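Local coordinates for protein haloacid dehalogenase (Pseudomonas aeruginosa, PDB 3UMC) that probably hydrolyses the carbon-halogen bond of L-2-haloacids, as a member of the haloacid dehalogenase-like hydrolase superfamily, at residues Q43-E48 against L55-L60. Numbering follows the deposited sequence.
Sequences QFQALE and LPCVEL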
loop_
_atom_site.group_PDB
_atom_site.type_symbol
_atom_site.label_atom_id
_atom_site.label_comp_id
_atom_site.label_asym_id
_atom_site.label_seq_id
_atom_site.Cartn_x
_atom_site.Cartn_y
_atom_site.Cartn_z
ATOM N N GLN A 43 10.331 -23.891 -9.874
ATOM C CA GLN A 43 11.434 -23.473 -9.066
ATOM C C GLN A 43 12.058 -24.725 -8.398
ATOM O O GLN A 43 13.268 -24.824 -8.250
ATOM C CB GLN A 43 10.974 -22.420 -8.043
ATOM C CG GLN A 43 10.828 -21.019 -8.657
ATOM C CD GLN A 43 10.335 -19.981 -7.645
ATOM O OE1 GLN A 43 11.099 -19.139 -7.161
ATOM N NE2 GLN A 43 9.091 -20.069 -7.303
ATOM N N PHE A 44 11.210 -25.644 -7.975
ATOM C CA PHE A 44 11.663 -26.947 -7.521
ATOM C C PHE A 44 12.538 -27.723 -8.528
ATOM O O PHE A 44 13.477 -28.373 -8.098
ATOM C CB PHE A 44 10.499 -27.826 -7.107
ATOM C CG PHE A 44 10.013 -27.552 -5.738
ATOM C CD1 PHE A 44 10.821 -27.801 -4.651
ATOM C CD2 PHE A 44 8.734 -27.013 -5.520
ATOM C CE1 PHE A 44 10.384 -27.535 -3.354
ATOM C CE2 PHE A 44 8.285 -26.759 -4.235
ATOM C CZ PHE A 44 9.125 -27.012 -3.148
ATOM N N GLN A 45 12.204 -27.646 -9.814
ATOM C CA GLN A 45 12.934 -28.314 -10.903
ATOM C C GLN A 45 14.258 -27.654 -11.255
ATOM O O GLN A 45 15.148 -28.308 -11.800
ATOM C CB GLN A 45 12.127 -28.270 -12.203
ATOM C CG GLN A 45 10.842 -29.092 -12.245
ATOM C CD GLN A 45 10.183 -29.004 -13.597
ATOM O OE1 GLN A 45 10.212 -27.955 -14.244
ATOM N NE2 GLN A 45 9.584 -30.093 -14.036
ATOM N N ALA A 46 14.340 -26.332 -11.083
ATOM C CA ALA A 46 15.601 -25.618 -11.254
ATOM C C ALA A 46 16.553 -26.024 -10.141
ATOM O O ALA A 46 17.762 -26.070 -10.326
ATOM C CB ALA A 46 15.373 -24.147 -11.237
ATOM N N LEU A 47 15.976 -26.324 -8.990
ATOM C CA LEU A 47 16.706 -26.766 -7.847
ATOM C C LEU A 47 17.184 -28.210 -8.027
ATOM O O LEU A 47 18.343 -28.552 -7.712
ATOM C CB LEU A 47 15.791 -26.696 -6.645
ATOM C CG LEU A 47 16.441 -26.829 -5.288
ATOM C CD1 LEU A 47 17.526 -25.725 -5.072
ATOM C CD2 LEU A 47 15.351 -26.809 -4.224
ATOM N N GLU A 48 16.283 -29.070 -8.504
ATOM C CA GLU A 48 16.634 -30.462 -8.681
ATOM C C GLU A 48 17.838 -30.528 -9.647
ATOM O O GLU A 48 18.773 -31.289 -9.399
ATOM C CB GLU A 48 15.423 -31.325 -9.109
ATOM C CG GLU A 48 15.293 -31.534 -10.599
ATOM C CD GLU A 48 14.257 -32.599 -10.982
ATOM O OE1 GLU A 48 13.661 -33.296 -10.114
ATOM O OE2 GLU A 48 14.043 -32.735 -12.195
ATOM N N LEU A 55 13.787 -34.391 -7.396
ATOM C CA LEU A 55 12.945 -33.963 -6.286
ATOM C C LEU A 55 11.521 -34.178 -6.667
ATOM O O LEU A 55 11.193 -34.101 -7.836
ATOM C CB LEU A 55 13.118 -32.479 -6.054
ATOM C CG LEU A 55 14.417 -32.060 -5.405
ATOM C CD1 LEU A 55 14.675 -30.605 -5.686
ATOM C CD2 LEU A 55 14.339 -32.391 -3.906
ATOM N N PRO A 56 10.658 -34.425 -5.697
ATOM C CA PRO A 56 9.225 -34.556 -5.912
ATOM C C PRO A 56 8.459 -33.188 -5.915
ATOM O O PRO A 56 7.711 -32.835 -4.985
ATOM C CB PRO A 56 8.798 -35.454 -4.772
ATOM C CG PRO A 56 9.739 -35.089 -3.659
ATOM C CD PRO A 56 11.020 -34.647 -4.287
ATOM N N CYS A 57 8.676 -32.466 -6.999
ATOM C CA CYS A 57 8.142 -31.157 -7.233
ATOM C C CYS A 57 6.641 -31.044 -7.088
ATOM O O CYS A 57 6.164 -30.201 -6.344
ATOM C CB CYS A 57 8.551 -30.770 -8.623
ATOM S SG CYS A 57 10.351 -30.969 -8.782
ATOM N N VAL A 58 5.884 -31.912 -7.751
ATOM C CA VAL A 58 4.457 -31.766 -7.735
ATOM C C VAL A 58 3.901 -32.032 -6.359
ATOM O O VAL A 58 3.087 -31.261 -5.849
ATOM C CB VAL A 58 3.771 -32.620 -8.805
ATOM C CG1 VAL A 58 2.292 -32.670 -8.563
ATOM C CG2 VAL A 58 4.080 -32.058 -10.196
ATOM N N GLU A 59 4.364 -33.111 -5.745
ATOM C CA GLU A 59 3.806 -33.585 -4.490
ATOM C C GLU A 59 4.095 -32.591 -3.356
ATOM O O GLU A 59 3.207 -32.310 -2.543
ATOM C CB GLU A 59 4.354 -35.015 -4.187
ATOM C CG GLU A 59 3.462 -35.934 -3.333
ATOM C CD GLU A 59 4.120 -37.332 -3.068
ATOM O OE1 GLU A 59 4.883 -37.826 -3.930
ATOM O OE2 GLU A 59 3.899 -37.929 -1.983
ATOM N N LEU A 60 5.321 -32.064 -3.322
ATOM C CA LEU A 60 5.718 -30.993 -2.396
ATOM C C LEU A 60 4.848 -29.744 -2.544
ATOM O O LEU A 60 4.281 -29.248 -1.565
ATOM C CB LEU A 60 7.171 -30.589 -2.628
ATOM C CG LEU A 60 8.200 -31.445 -1.914
ATOM C CD1 LEU A 60 9.624 -31.118 -2.413
ATOM C CD2 LEU A 60 8.053 -31.254 -0.395
#
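Phe44 and Cys57 meet where helix 36-50 and helix 57-67 pack against each other, Phe44 CB lying 3.6 Å from Cys57 SG; the two helices are consistent with the cap domain that follows the first core strand, 24-27. The sulfur stands anti to its own carbonyl carbon (chi1 -53°), a rotation that carries it onto the start of the Phe44 side chain. Farther out, the phenyl ring extends to Leu60, whose CB lies over one face; Leu60 CD1 comes within 3.8 Å of Phe44 CE1, and the two side chains cross at about a right angle. Phe115 makes an edge-to-face contact with the same ring, and Ile112 of helix 106-113 also touches Phe44, so this part of the interface is closely filled and buried. One turn farther along helix 36-50, the Leu55 CD1 methyl lies against Leu47 CD2 and, at 3.6 Å, Glu48 CB, and also touches the backbone carbonyl oxygen of Phe44.

Toward solvent the packing thins. Exposed Gln45 offers little more than its CG, 4.0 Å from Cys57 SG. Here Glu48, extended beyond CG, reaches across, and its OE1 accepts a nearly straight hydrogen bond from Leu55 N (2.9 Å, 170°) through the anti lone pair; Thr54 OG1 adds a weak one. Buried sulfur, aromatic and aliphatic contacts thus join the helix pair, while one directed carboxylate bond pins the loop end at the partly exposed margin.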